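Local coordinates for protein probable zinc protease (Pseudomonas aeruginosa, PDB 4NNZ) that probably acts as a metallopeptidase subunit of the M16 family, forming one half of a heterodimeric zinc protease, at residues A112-P117 / H179-W184; E264-R269 / L391-A396; G278-L283 / I349-A354. All blocks are in the same frame, centred on the assembly; numbering follows the deposited sequence.

Interaction 1. Residues A112-P117 / H179-W184; sequences AHLSLP and HWYESW
Where the extended linker 112-117 passes the last turns of helix 174-184, the closest backbone approach is Leu114 to Tyr181, with 7.5 Å between their CA atoms. The linker leaves helical geometry at His113 and runs to Pro117, the N-cap of helix 118-137. Tyr181 carries the contact. With its CG anti to the backbone N (chi1 166°), the ring projects from the helix, and Leu114 lies across one face. The CB of Leu114 sits above the ring centre, 3.7 Å from the Tyr181 centroid and only 10° off the normal, a clear CH-pi contact. One branch of the leucine runs back along the tyrosine toward its base, CD2 reaching 3.8 Å from Tyr181 CB. The leucine also touches Leu53 of helix 49-56, whose sequence bears the HxxEH signature associated with zinc binding in M16 peptidases. The phenol OH comes within 3.0 Å of His113 N, but the angle is too poor for a bond. Its main acceptor is the carbonyl O of Arg110; Met111 O is a weak second one. The tyrosine thus combines an apolar face with a single phenol proton, shared unequally between two carbonyls at the C-terminal end of helix 100-112.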
ATOM      1  N   ALA A 112      21.348  22.449   0.540  1.00 54.74           N
ATOM      2  CA  ALA A 112      22.148  22.683  -0.626  1.00 58.63           C
ATOM      3  C   ALA A 112      22.768  21.465  -1.276  1.00 59.33           C
ATOM      4  O   ALA A 112      22.847  21.398  -2.484  1.00 61.57           O
ATOM      5  CB  ALA A 112      23.205  23.714  -0.322  1.00 59.17           C
ATOM      6  N   HIS A 113      23.292  20.555  -0.493  1.00 61.34           N
ATOM      7  CA  HIS A 113      23.886  19.409  -1.100  1.00 62.99           C
ATOM      8  C   HIS A 113      24.012  18.273  -0.143  1.00 60.69           C
ATOM      9  O   HIS A 113      24.060  18.468   1.041  1.00 61.76           O
ATOM     10  CB  HIS A 113      25.237  19.786  -1.652  1.00 69.98           C
ATOM     11  CG  HIS A 113      26.273  19.991  -0.607  1.00 74.75           C
ATOM     12  ND1 HIS A 113      27.195  19.026  -0.280  1.00 71.28           N
ATOM     13  CD2 HIS A 113      26.529  21.045   0.192  1.00 75.50           C
ATOM     14  CE1 HIS A 113      27.973  19.479   0.678  1.00 76.65           C
ATOM     15  NE2 HIS A 113      27.586  20.701   0.986  1.00 77.27           N
ATOM     16  N   LEU A 114      24.091  17.076  -0.672  1.00 61.05           N
ATOM     17  CA  LEU A 114      24.151  15.924   0.166  1.00 63.23           C
ATOM     18  C   LEU A 114      25.480  15.293   0.023  1.00 67.01           C
ATOM     19  O   LEU A 114      25.806  14.791  -1.016  1.00 62.44           O
ATOM     20  CB  LEU A 114      23.098  14.918  -0.259  1.00 68.72           C
ATOM     21  CG  LEU A 114      23.143  13.598   0.498  1.00 75.04           C
ATOM     22  CD1 LEU A 114      23.281  13.807   1.986  1.00 72.10           C
ATOM     23  CD2 LEU A 114      21.958  12.732   0.185  1.00 68.45           C
ATOM     24  N   SER A 115      26.236  15.260   1.104  1.00 79.27           N
ATOM     25  CA  SER A 115      27.495  14.558   1.096  1.00 81.52           C
ATOM     26  C   SER A 115      27.271  13.255   1.775  1.00 71.72           C
ATOM     27  O   SER A 115      27.072  13.204   2.951  1.00 72.34           O
ATOM     28  CB  SER A 115      28.550  15.348   1.858  1.00 80.97           C
ATOM     29  OG  SER A 115      29.786  15.366   1.176  1.00 70.23           O
ATOM     30  N   LEU A 116      27.287  12.195   1.007  1.00 71.27           N
ATOM     31  CA  LEU A 116      27.024  10.897   1.541  1.00 71.72           C
ATOM     32  C   LEU A 116      27.874   9.921   0.813  1.00 63.35           C
ATOM     33  O   LEU A 116      27.593   9.553  -0.289  1.00 62.87           O
ATOM     34  CB  LEU A 116      25.554  10.567   1.355  1.00 76.68           C
ATOM     35  CG  LEU A 116      25.046   9.179   1.679  1.00 72.97           C
ATOM     36  CD1 LEU A 116      25.446   8.776   3.076  1.00 68.53           C
ATOM     37  CD2 LEU A 116      23.543   9.215   1.555  1.00 74.25           C
ATOM     38  N   PRO A 117      28.893   9.471   1.487  1.00 66.70           N
ATOM     39  CA  PRO A 117      29.841   8.520   0.944  1.00 70.51           C
ATOM     40  C   PRO A 117      29.322   7.120   0.905  1.00 67.96           C
ATOM     41  O   PRO A 117      28.625   6.691   1.776  1.00 68.47           O
ATOM     42  CB  PRO A 117      30.977   8.584   1.942  1.00 75.42           C
ATOM     43  CG  PRO A 117      30.934   9.965   2.443  1.00 73.37           C
ATOM     44  CD  PRO A 117      29.504  10.371   2.462  1.00 72.47           C
ATOM     45  N   HIS A 179      18.524  10.224  -5.008  1.00 46.30           N
ATOM     46  CA  HIS A 179      17.445  10.618  -5.845  1.00 46.51           C
ATOM     47  C   HIS A 179      16.311  11.180  -5.062  1.00 41.58           C
ATOM     48  O   HIS A 179      15.657  12.099  -5.465  1.00 34.69           O
ATOM     49  CB  HIS A 179      16.998   9.438  -6.653  1.00 52.59           C
ATOM     50  CG  HIS A 179      15.928   9.762  -7.625  1.00 61.77           C
ATOM     51  ND1 HIS A 179      16.175  10.417  -8.803  1.00 70.34           N
ATOM     52  CD2 HIS A 179      14.598   9.544  -7.584  1.00 67.78           C
ATOM     53  CE1 HIS A 179      15.044  10.582  -9.454  1.00 71.40           C
ATOM     54  NE2 HIS A 179      14.072  10.058  -8.734  1.00 72.60           N
ATOM     55  N   TRP A 180      16.069  10.559  -3.935  1.00 40.82           N
ATOM     56  CA  TRP A 180      15.074  11.000  -3.015  1.00 38.31           C
ATOM     57  C   TRP A 180      15.455  12.341  -2.480  1.00 39.31           C
ATOM     58  O   TRP A 180      14.620  13.179  -2.283  1.00 39.28           O
ATOM     59  CB  TRP A 180      14.908   9.969  -1.923  1.00 37.06           C
ATOM     60  CG  TRP A 180      13.657  10.032  -1.165  1.00 35.62           C
ATOM     61  CD1 TRP A 180      13.529  10.428   0.085  1.00 37.17           C
ATOM     62  CD2 TRP A 180      12.357   9.636  -1.588  1.00 38.86           C
ATOM     63  NE1 TRP A 180      12.258  10.348   0.487  1.00 37.92           N
ATOM     64  CE2 TRP A 180      11.509   9.849  -0.523  1.00 38.37           C
ATOM     65  CE3 TRP A 180      11.832   9.125  -2.762  1.00 36.79           C
ATOM     66  CZ2 TRP A 180      10.180   9.587  -0.586  1.00 37.22           C
ATOM     67  CZ3 TRP A 180      10.536   8.878  -2.820  1.00 36.31           C
ATOM     68  CH2 TRP A 180       9.711   9.097  -1.741  1.00 38.57           C
ATOM     69  N   TYR A 181      16.730  12.537  -2.228  1.00 39.21           N
ATOM     70  CA  TYR A 181      17.181  13.810  -1.753  1.00 42.10           C
ATOM     71  C   TYR A 181      16.949  14.864  -2.800  1.00 42.28           C
ATOM     72  O   TYR A 181      16.450  15.911  -2.514  1.00 39.94           O
ATOM     73  CB  TYR A 181      18.641  13.754  -1.328  1.00 44.49           C
ATOM     74  CG  TYR A 181      19.258  15.096  -1.134  1.00 46.69           C
ATOM     75  CD1 TYR A 181      19.622  15.849  -2.208  1.00 49.84           C
ATOM     76  CD2 TYR A 181      19.459  15.617   0.111  1.00 49.54           C
ATOM     77  CE1 TYR A 181      20.158  17.091  -2.064  1.00 50.78           C
ATOM     78  CE2 TYR A 181      20.011  16.859   0.263  1.00 52.97           C
ATOM     79  CZ  TYR A 181      20.357  17.581  -0.838  1.00 55.02           C
ATOM     80  OH  TYR A 181      20.909  18.808  -0.713  1.00 61.31           O
ATOM     81  N   GLU A 182      17.284  14.552  -4.029  1.00 43.85           N
ATOM     82  CA  GLU A 182      17.135  15.475  -5.114  1.00 50.62           C
ATOM     83  C   GLU A 182      15.725  15.865  -5.334  1.00 44.47           C
ATOM     84  O   GLU A 182      15.451  16.982  -5.668  1.00 43.51           O
ATOM     85  CB  GLU A 182      17.590  14.820  -6.400  1.00 55.86           C
ATOM     86  CG  GLU A 182      19.042  15.006  -6.707  1.00 61.95           C
ATOM     87  CD  GLU A 182      19.542  14.016  -7.722  1.00 69.36           C
ATOM     88  OE1 GLU A 182      18.840  13.052  -8.020  1.00 71.74           O
ATOM     89  OE2 GLU A 182      20.646  14.209  -8.231  1.00 68.68           O
ATOM     90  N   SER A 183      14.845  14.895  -5.276  1.00 41.88           N
ATOM     91  CA  SER A 183      13.463  15.129  -5.543  1.00 44.43           C
ATOM     92  C   SER A 183      12.755  15.985  -4.552  1.00 46.62           C
ATOM     93  O   SER A 183      11.954  16.775  -4.917  1.00 49.48           O
ATOM     94  CB  SER A 183      12.745  13.819  -5.706  1.00 44.26           C
ATOM     95  OG  SER A 183      13.582  12.917  -6.347  1.00 47.63           O
ATOM     96  N   TRP A 184      13.005  15.766  -3.283  1.00 45.31           N
ATOM     97  CA  TRP A 184      12.154  16.306  -2.255  1.00 39.55           C
ATOM     98  C   TRP A 184      12.745  17.308  -1.315  1.00 41.35           C
ATOM     99  O   TRP A 184      12.028  18.046  -0.702  1.00 45.11           O
ATOM    100  CB  TRP A 184      11.583  15.183  -1.431  1.00 35.66           C
ATOM    101  CG  TRP A 184      10.770  14.244  -2.156  1.00 35.05           C
ATOM    102  CD1 TRP A 184      11.078  12.987  -2.430  1.00 35.41           C
ATOM    103  CD2 TRP A 184       9.465  14.454  -2.659  1.00 32.55           C
ATOM    104  NE1 TRP A 184      10.074  12.390  -3.091  1.00 33.76           N
ATOM    105  CE2 TRP A 184       9.063  13.284  -3.239  1.00 30.88           C
ATOM    106  CE3 TRP A 184       8.604  15.530  -2.681  1.00 36.28           C
ATOM    107  CZ2 TRP A 184       7.860  13.146  -3.823  1.00 33.94           C
ATOM    108  CZ3 TRP A 184       7.420  15.388  -3.266  1.00 34.73           C
ATOM    109  CH2 TRP A 184       7.055  14.220  -3.835  1.00 35.44           C
TER

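Interaction 2. Residues E264-R269 / L391-A396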
ATOM      1  N   GLU A 264     -16.997  18.405  12.224  1.00 51.19           N
ATOM      2  CA  GLU A 264     -17.033  17.005  12.557  1.00 51.38           C
ATOM      3  C   GLU A 264     -15.697  16.530  13.105  1.00 51.16           C
ATOM      4  O   GLU A 264     -15.654  15.709  13.983  1.00 51.01           O
ATOM      5  CB  GLU A 264     -17.545  16.173  11.390  1.00 56.36           C
ATOM      6  CG  GLU A 264     -16.466  15.638  10.485  1.00 65.16           C
ATOM      7  CD  GLU A 264     -16.946  15.357   9.094  1.00 72.16           C
ATOM      8  OE1 GLU A 264     -18.065  14.867   8.937  1.00 69.97           O
ATOM      9  OE2 GLU A 264     -16.200  15.627   8.152  1.00 74.30           O
ATOM     10  N   VAL A 265     -14.603  17.047  12.573  1.00 49.69           N
ATOM     11  CA  VAL A 265     -13.305  16.695  13.068  1.00 46.17           C
ATOM     12  C   VAL A 265     -13.160  17.142  14.491  1.00 47.30           C
ATOM     13  O   VAL A 265     -12.686  16.416  15.314  1.00 49.43           O
ATOM     14  CB  VAL A 265     -12.205  17.367  12.247  1.00 45.99           C
ATOM     15  CG1 VAL A 265     -10.846  17.111  12.841  1.00 45.14           C
ATOM     16  CG2 VAL A 265     -12.217  16.868  10.832  1.00 48.46           C
ATOM     17  N   ASN A 266     -13.524  18.365  14.758  1.00 42.59           N
ATOM     18  CA  ASN A 266     -13.375  18.894  16.070  1.00 44.43           C
ATOM     19  C   ASN A 266     -14.252  18.164  17.045  1.00 42.81           C
ATOM     20  O   ASN A 266     -13.931  18.042  18.196  1.00 40.01           O
ATOM     21  CB  ASN A 266     -13.575  20.386  16.073  1.00 46.25           C
ATOM     22  CG  ASN A 266     -12.464  21.101  15.379  1.00 47.06           C
ATOM     23  OD1 ASN A 266     -11.396  20.578  15.221  1.00 45.40           O
ATOM     24  ND2 ASN A 266     -12.720  22.289  14.954  1.00 50.22           N
ATOM     25  N   ALA A 267     -15.369  17.684  16.545  1.00 39.27           N
ATOM     26  CA  ALA A 267     -16.250  16.834  17.289  1.00 40.97           C
ATOM     27  C   ALA A 267     -15.598  15.514  17.625  1.00 40.78           C
ATOM     28  O   ALA A 267     -15.795  14.982  18.670  1.00 43.98           O
ATOM     29  CB  ALA A 267     -17.521  16.622  16.531  1.00 40.64           C
ATOM     30  N   LEU A 268     -14.830  14.986  16.715  1.00 41.45           N
ATOM     31  CA  LEU A 268     -14.056  13.805  16.989  1.00 44.54           C
ATOM     32  C   LEU A 268     -12.970  13.972  18.044  1.00 42.00           C
ATOM     33  O   LEU A 268     -12.725  13.090  18.813  1.00 42.88           O
ATOM     34  CB  LEU A 268     -13.504  13.231  15.697  1.00 43.24           C
ATOM     35  CG  LEU A 268     -14.540  12.534  14.866  1.00 41.53           C
ATOM     36  CD1 LEU A 268     -13.977  12.188  13.524  1.00 44.32           C
ATOM     37  CD2 LEU A 268     -15.054  11.301  15.553  1.00 40.89           C
ATOM     38  N   ARG A 269     -12.309  15.105  18.051  1.00 39.59           N
ATOM     39  CA  ARG A 269     -11.304  15.378  19.039  1.00 39.99           C
ATOM     40  C   ARG A 269     -11.913  15.419  20.407  1.00 41.04           C
ATOM     41  O   ARG A 269     -11.392  14.864  21.331  1.00 42.33           O
ATOM     42  CB  ARG A 269     -10.644  16.698  18.721  1.00 40.52           C
ATOM     43  CG  ARG A 269     -10.341  16.825  17.258  1.00 41.95           C
ATOM     44  CD  ARG A 269      -9.734  18.147  16.901  1.00 44.32           C
ATOM     45  NE  ARG A 269      -8.743  18.588  17.851  1.00 44.22           N
ATOM     46  CZ  ARG A 269      -8.272  19.815  17.904  1.00 46.29           C
ATOM     47  NH1 ARG A 269      -8.700  20.712  17.073  1.00 50.47           N
ATOM     48  NH2 ARG A 269      -7.373  20.142  18.783  1.00 48.02           N
ATOM     49  N   LEU A 391      -8.952  27.360  19.268  1.00 75.35           N
ATOM     50  CA  LEU A 391      -9.672  27.414  20.544  1.00 79.11           C
ATOM     51  C   LEU A 391     -11.097  27.971  20.397  1.00 76.66           C
ATOM     52  O   LEU A 391     -11.946  27.802  21.277  1.00 74.24           O
ATOM     53  CB  LEU A 391      -8.869  28.209  21.587  1.00 84.82           C
ATOM     54  CG  LEU A 391      -7.582  27.572  22.136  0.50 97.57           C
ATOM     55  CD1 LEU A 391      -7.796  26.103  22.461  0.50 99.63           C
ATOM     56  CD2 LEU A 391      -6.416  27.740  21.180  0.50 93.59           C
ATOM     57  N   GLU A 392     -11.350  28.632  19.275  1.00 73.18           N
ATOM     58  CA  GLU A 392     -12.664  29.067  18.937  1.00 74.99           C
ATOM     59  C   GLU A 392     -13.382  27.919  18.311  1.00 68.59           C
ATOM     60  O   GLU A 392     -14.551  27.710  18.526  1.00 65.20           O
ATOM     61  CB  GLU A 392     -12.593  30.240  17.992  1.00 80.64           C
ATOM     62  CG  GLU A 392     -13.944  30.704  17.520  1.00 90.69           C
ATOM     63  CD  GLU A 392     -14.971  30.719  18.619  1.00 89.43           C
ATOM     64  OE1 GLU A 392     -14.699  31.326  19.661  1.00 89.05           O
ATOM     65  OE2 GLU A 392     -16.047  30.130  18.433  1.00 81.67           O
ATOM     66  N   ALA A 393     -12.652  27.166  17.521  1.00 65.77           N
ATOM     67  CA  ALA A 393     -13.197  26.031  16.826  1.00 58.23           C
ATOM     68  C   ALA A 393     -13.669  24.961  17.761  1.00 51.22           C
ATOM     69  O   ALA A 393     -14.638  24.314  17.508  1.00 56.78           O
ATOM     70  CB  ALA A 393     -12.168  25.480  15.879  1.00 56.69           C
ATOM     71  N   LEU A 394     -12.931  24.735  18.815  1.00 49.11           N
ATOM     72  CA  LEU A 394     -13.293  23.732  19.775  1.00 52.85           C
ATOM     73  C   LEU A 394     -14.568  24.142  20.459  1.00 57.44           C
ATOM     74  O   LEU A 394     -15.380  23.335  20.838  1.00 55.41           O
ATOM     75  CB  LEU A 394     -12.176  23.509  20.769  1.00 51.82           C
ATOM     76  CG  LEU A 394     -11.077  22.587  20.302  1.00 52.32           C
ATOM     77  CD1 LEU A 394     -10.176  22.218  21.441  1.00 54.09           C
ATOM     78  CD2 LEU A 394     -11.640  21.342  19.674  1.00 53.06           C
ATOM     79  N   LYS A 395     -14.690  25.437  20.637  1.00 64.67           N
ATOM     80  CA  LYS A 395     -15.818  26.036  21.294  1.00 68.44           C
ATOM     81  C   LYS A 395     -17.092  25.810  20.537  1.00 63.72           C
ATOM     82  O   LYS A 395     -18.122  25.642  21.122  1.00 66.63           O
ATOM     83  CB  LYS A 395     -15.585  27.510  21.432  1.00 75.80           C
ATOM     84  CG  LYS A 395     -15.855  28.039  22.807  1.00 88.01           C
ATOM     85  CD  LYS A 395     -15.471  29.502  22.906  1.00 93.38           C
ATOM     86  CE  LYS A 395     -16.660  30.420  22.724  1.00 97.83           C
ATOM     87  NZ  LYS A 395     -17.005  31.177  23.954  1.00 94.00           N
ATOM     88  N   ALA A 396     -17.015  25.815  19.221  1.00 63.71           N
ATOM     89  CA  ALA A 396     -18.182  25.651  18.376  1.00 62.53           C
ATOM     90  C   ALA A 396     -18.864  24.300  18.468  1.00 61.26           C
ATOM     91  O   ALA A 396     -20.013  24.186  18.140  1.00 64.18           O
ATOM     92  CB  ALA A 396     -17.867  26.005  16.945  1.00 60.71           C
TER
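Arg269 and Leu394 meet at about a right angle, repeating in their side chains a near-perpendicular helix-helix crossing in the helical layer of this M16-family protein. The axes of segments 264-269 and 391-396 cross at -85° and come within 9.1 Å, with Asn266 and Leu394 at the nearest backbone point. Leu394 leaves its helix to one side, yet its end turns in toward the partner. Its CD2 methyl reaches over one face of the Arg269 guanidinium, toward the rim, and lies 4.0 Å from Arg269 NH1. The same methyl is 4.2 Å from Asn266 CB, so a single branch of the leucine meets both polar residues on their carbon or flat surfaces. A bend in the arginine chain at chi3 (42°) brings the guanidinium back beside its own helix. There NH1 donates to Asn266 OD1 at 3.3 Å with an N-H...O angle of 158°; the oxygen lies close to the guanidinium plane, whereas the donor stands well above the amide's carbonyl plane. NH1 also forms a salt bridge with Asp390, just ahead of 391-396, which adds a charged link between the two helices. Met356 of helix 346-364 touches both Arg269 and Leu394. With OD1 engaged by the arginine, the other end of the amide faces the second helix, and Asn266 ND2 rests 3.4 Å from the CB methyl of Ala393.

Interaction 3. Residues G278-L283 / I349-A354; sequences GYSARL and IERVRA
Across 8.2 Å between the CA atoms of Ala281 and Val352, the turn before helix 282-288 faces helix 346-364, and Arg351 reaches over to Ser280. The arginine side chain runs out extended and then turns sharply at chi3 (84°), which delivers the guanidinium to the turn. Ser280 OG lies over one face of that group, 2.8 Å from Arg351 NH2 and 2.9 Å from Arg351 NH1. Approach from above the plane gives poor angles to both nitrogens, so this close polar contact is not a clear hydrogen bond. The opposite face is backed by CG2 of Val352, the next residue along the helix, 3.7 Å above the plane and toward the rim; the flat group is therefore held between a hydroxyl and a methyl. At the edge, Ala281 N lies near the guanidinium plane, 3.6 Å from Arg351 NH2, a proximity of two donors and not a bond. Within helix 346-364 itself, Glu350 OE2 sits above the centre of the guanidinium of Arg353, three residues on, 3.5 Å from Arg353 NE, an attraction of charges without a directed N-H. Ala281 is the N-cap of helix 282-288, and the following Arg282 pairs with Glu348, adding a second tie to the region of helix 346-364. Around them, Val352 packs on Ala273 of helix 262-276, Ile349 on Pro399 and Ile402 of helix 399-409, and Leu283 on Leu332 of helix 325-341.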
ATOM      1  N   GLY A 278      -8.936  11.607  31.592  1.00 53.53           N
ATOM      2  CA  GLY A 278      -9.331  11.838  32.950  1.00 52.40           C
ATOM      3  C   GLY A 278     -10.012  10.732  33.699  1.00 48.43           C
ATOM      4  O   GLY A 278     -10.421   9.768  33.146  1.00 52.76           O
ATOM      5  N   TYR A 279     -10.075  10.899  35.000  1.00 44.32           N
ATOM      6  CA  TYR A 279     -10.630   9.957  35.939  1.00 44.30           C
ATOM      7  C   TYR A 279     -12.108   9.786  35.733  1.00 43.36           C
ATOM      8  O   TYR A 279     -12.634   8.721  35.859  1.00 41.19           O
ATOM      9  CB  TYR A 279     -10.303  10.438  37.350  1.00 42.57           C
ATOM     10  CG  TYR A 279     -10.781   9.594  38.470  1.00 42.43           C
ATOM     11  CD1 TYR A 279     -10.129   8.457  38.822  1.00 40.38           C
ATOM     12  CD2 TYR A 279     -11.883   9.953  39.186  1.00 42.81           C
ATOM     13  CE1 TYR A 279     -10.569   7.690  39.861  1.00 40.77           C
ATOM     14  CE2 TYR A 279     -12.331   9.189  40.215  1.00 41.24           C
ATOM     15  CZ  TYR A 279     -11.666   8.067  40.550  1.00 43.27           C
ATOM     16  OH  TYR A 279     -12.144   7.343  41.586  1.00 45.69           O
ATOM     17  N   SER A 280     -12.767  10.887  35.441  1.00 47.55           N
ATOM     18  CA  SER A 280     -14.191  10.934  35.302  1.00 50.66           C
ATOM     19  C   SER A 280     -14.629  10.732  33.876  1.00 52.96           C
ATOM     20  O   SER A 280     -15.806  10.674  33.593  1.00 51.57           O
ATOM     21  CB  SER A 280     -14.709  12.241  35.826  1.00 51.62           C
ATOM     22  OG  SER A 280     -13.897  13.275  35.386  1.00 51.11           O
ATOM     23  N   ALA A 281     -13.660  10.578  32.996  1.00 50.90           N
ATOM     24  CA  ALA A 281     -13.921  10.282  31.615  1.00 50.00           C
ATOM     25  C   ALA A 281     -14.570   8.921  31.536  1.00 48.77           C
ATOM     26  O   ALA A 281     -14.433   8.124  32.422  1.00 43.50           O
ATOM     27  CB  ALA A 281     -12.647  10.296  30.828  1.00 48.04           C
ATOM     28  N   ARG A 282     -15.290   8.687  30.457  1.00 46.96           N
ATOM     29  CA  ARG A 282     -16.202   7.572  30.362  1.00 47.33           C
ATOM     30  C   ARG A 282     -15.603   6.202  30.480  1.00 43.33           C
ATOM     31  O   ARG A 282     -16.130   5.373  31.173  1.00 41.61           O
ATOM     32  CB  ARG A 282     -16.928   7.642  29.043  1.00 45.01           C
ATOM     33  CG  ARG A 282     -18.266   8.280  29.132  1.00 50.30           C
ATOM     34  CD  ARG A 282     -18.320   9.602  28.430  1.00 53.41           C
ATOM     35  NE  ARG A 282     -19.493   9.636  27.599  1.00 64.38           N
ATOM     36  CZ  ARG A 282     -20.682  10.007  28.019  1.00 66.06           C
ATOM     37  NH1 ARG A 282     -20.841  10.422  29.250  1.00 66.29           N
ATOM     38  NH2 ARG A 282     -21.693   9.994  27.197  1.00 66.26           N
ATOM     39  N   LEU A 283     -14.515   5.963  29.796  1.00 41.61           N
ATOM     40  CA  LEU A 283     -13.947   4.659  29.828  1.00 45.39           C
ATOM     41  C   LEU A 283     -13.477   4.289  31.202  1.00 44.36           C
ATOM     42  O   LEU A 283     -13.638   3.168  31.610  1.00 44.12           O
ATOM     43  CB  LEU A 283     -12.810   4.551  28.841  1.00 48.25           C
ATOM     44  CG  LEU A 283     -13.182   4.589  27.382  1.00 47.73           C
ATOM     45  CD1 LEU A 283     -11.934   4.513  26.542  1.00 48.73           C
ATOM     46  CD2 LEU A 283     -14.106   3.445  27.091  1.00 45.42           C
ATOM     47  N   ILE A 349     -19.362  18.189  28.371  1.00 53.49           N
ATOM     48  CA  ILE A 349     -18.503  18.651  27.306  1.00 59.85           C
ATOM     49  C   ILE A 349     -17.595  19.758  27.738  1.00 66.67           C
ATOM     50  O   ILE A 349     -16.465  19.817  27.322  1.00 69.35           O
ATOM     51  CB  ILE A 349     -19.311  19.153  26.111  1.00 60.82           C
ATOM     52  CG1 ILE A 349     -20.094  18.016  25.519  1.00 62.10           C
ATOM     53  CG2 ILE A 349     -18.418  19.712  25.017  1.00 64.76           C
ATOM     54  CD1 ILE A 349     -20.824  18.382  24.259  1.00 65.76           C
ATOM     55  N   GLU A 350     -18.131  20.691  28.488  1.00 67.27           N
ATOM     56  CA  GLU A 350     -17.345  21.807  28.905  1.00 66.60           C
ATOM     57  C   GLU A 350     -16.213  21.427  29.804  1.00 65.50           C
ATOM     58  O   GLU A 350     -15.144  21.957  29.667  1.00 69.35           O
ATOM     59  CB  GLU A 350     -18.202  22.848  29.566  1.00 73.01           C
ATOM     60  CG  GLU A 350     -18.527  23.983  28.639  1.00 83.22           C
ATOM     61  CD  GLU A 350     -17.330  24.843  28.342  1.00 86.81           C
ATOM     62  OE1 GLU A 350     -16.569  25.133  29.275  1.00 82.81           O
ATOM     63  OE2 GLU A 350     -17.162  25.238  27.180  1.00 82.02           O
ATOM     64  N   ARG A 351     -16.447  20.520  30.729  1.00 60.78           N
ATOM     65  CA  ARG A 351     -15.394  20.112  31.626  1.00 61.24           C
ATOM     66  C   ARG A 351     -14.319  19.504  30.801  1.00 61.11           C
ATOM     67  O   ARG A 351     -13.156  19.714  31.029  1.00 56.43           O
ATOM     68  CB  ARG A 351     -15.920  19.077  32.607  1.00 68.19           C
ATOM     69  CG  ARG A 351     -14.871  18.240  33.298  1.00 75.13           C
ATOM     70  CD  ARG A 351     -15.484  17.053  34.001  1.00 85.74           C
ATOM     71  NE  ARG A 351     -15.690  15.935  33.095  1.00 96.23           N
ATOM     72  CZ  ARG A 351     -14.983  14.815  33.102  1.00 97.36           C
ATOM     73  NH1 ARG A 351     -13.663  14.847  33.016  1.00 94.03           N
ATOM     74  NH2 ARG A 351     -15.602  13.659  33.200  1.00 95.16           N
ATOM     75  N   VAL A 352     -14.731  18.671  29.876  1.00 57.44           N
ATOM     76  CA  VAL A 352     -13.823  18.022  28.970  1.00 55.79           C
ATOM     77  C   VAL A 352     -13.148  18.961  27.992  1.00 51.57           C
ATOM     78  O   VAL A 352     -12.008  18.786  27.688  1.00 51.86           O
ATOM     79  CB  VAL A 352     -14.520  16.822  28.323  1.00 61.32           C
ATOM     80  CG1 VAL A 352     -13.859  16.367  27.044  1.00 62.30           C
ATOM     81  CG2 VAL A 352     -14.582  15.693  29.315  1.00 59.49           C
ATOM     82  N   ARG A 353     -13.878  19.911  27.461  1.00 48.74           N
ATOM     83  CA  ARG A 353     -13.295  20.874  26.563  1.00 48.49           C
ATOM     84  C   ARG A 353     -12.296  21.763  27.230  1.00 54.12           C
ATOM     85  O   ARG A 353     -11.304  22.141  26.651  1.00 55.00           O
ATOM     86  CB  ARG A 353     -14.360  21.730  25.926  1.00 50.69           C
ATOM     87  CG  ARG A 353     -13.886  22.485  24.714  1.00 50.29           C
ATOM     88  CD  ARG A 353     -14.857  23.569  24.342  1.00 54.03           C
ATOM     89  NE  ARG A 353     -16.220  23.122  24.498  1.00 57.97           N
ATOM     90  CZ  ARG A 353     -17.259  23.711  23.955  1.00 59.18           C
ATOM     91  NH1 ARG A 353     -17.089  24.767  23.218  1.00 71.49           N
ATOM     92  NH2 ARG A 353     -18.459  23.245  24.158  1.00 59.99           N
ATOM     93  N   ALA A 354     -12.606  22.171  28.440  1.00 57.79           N
ATOM     94  CA  ALA A 354     -11.793  23.144  29.114  1.00 52.52           C
ATOM     95  C   ALA A 354     -10.428  22.617  29.387  1.00 50.71           C
ATOM     96  O   ALA A 354      -9.452  23.291  29.231  1.00 48.87           O
ATOM     97  CB  ALA A 354     -12.454  23.549  30.398  1.00 48.07           C
TER

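In the fold
Interactions 2 and 3 are neighbours, their centres about 15 Å apart, and both use the helical layer of the C-terminal half. They touch directly through Arg353, whose NH1 makes a weak hydrogen bond to the carbonyl O of Lys395, so helix 346-364 links the turn of interaction 3 to the crossing helices of interaction 2. Interaction 1 lies on the opposite side of the chain's centre, with centres about 40 Å from interaction 2 and about 47 Å from interaction 3. It is the one beside the HxxEH-bearing helix 49-56. A bound PEG molecule lies about 12 Å from the Asn266 side chain of interaction 2, too far for contact.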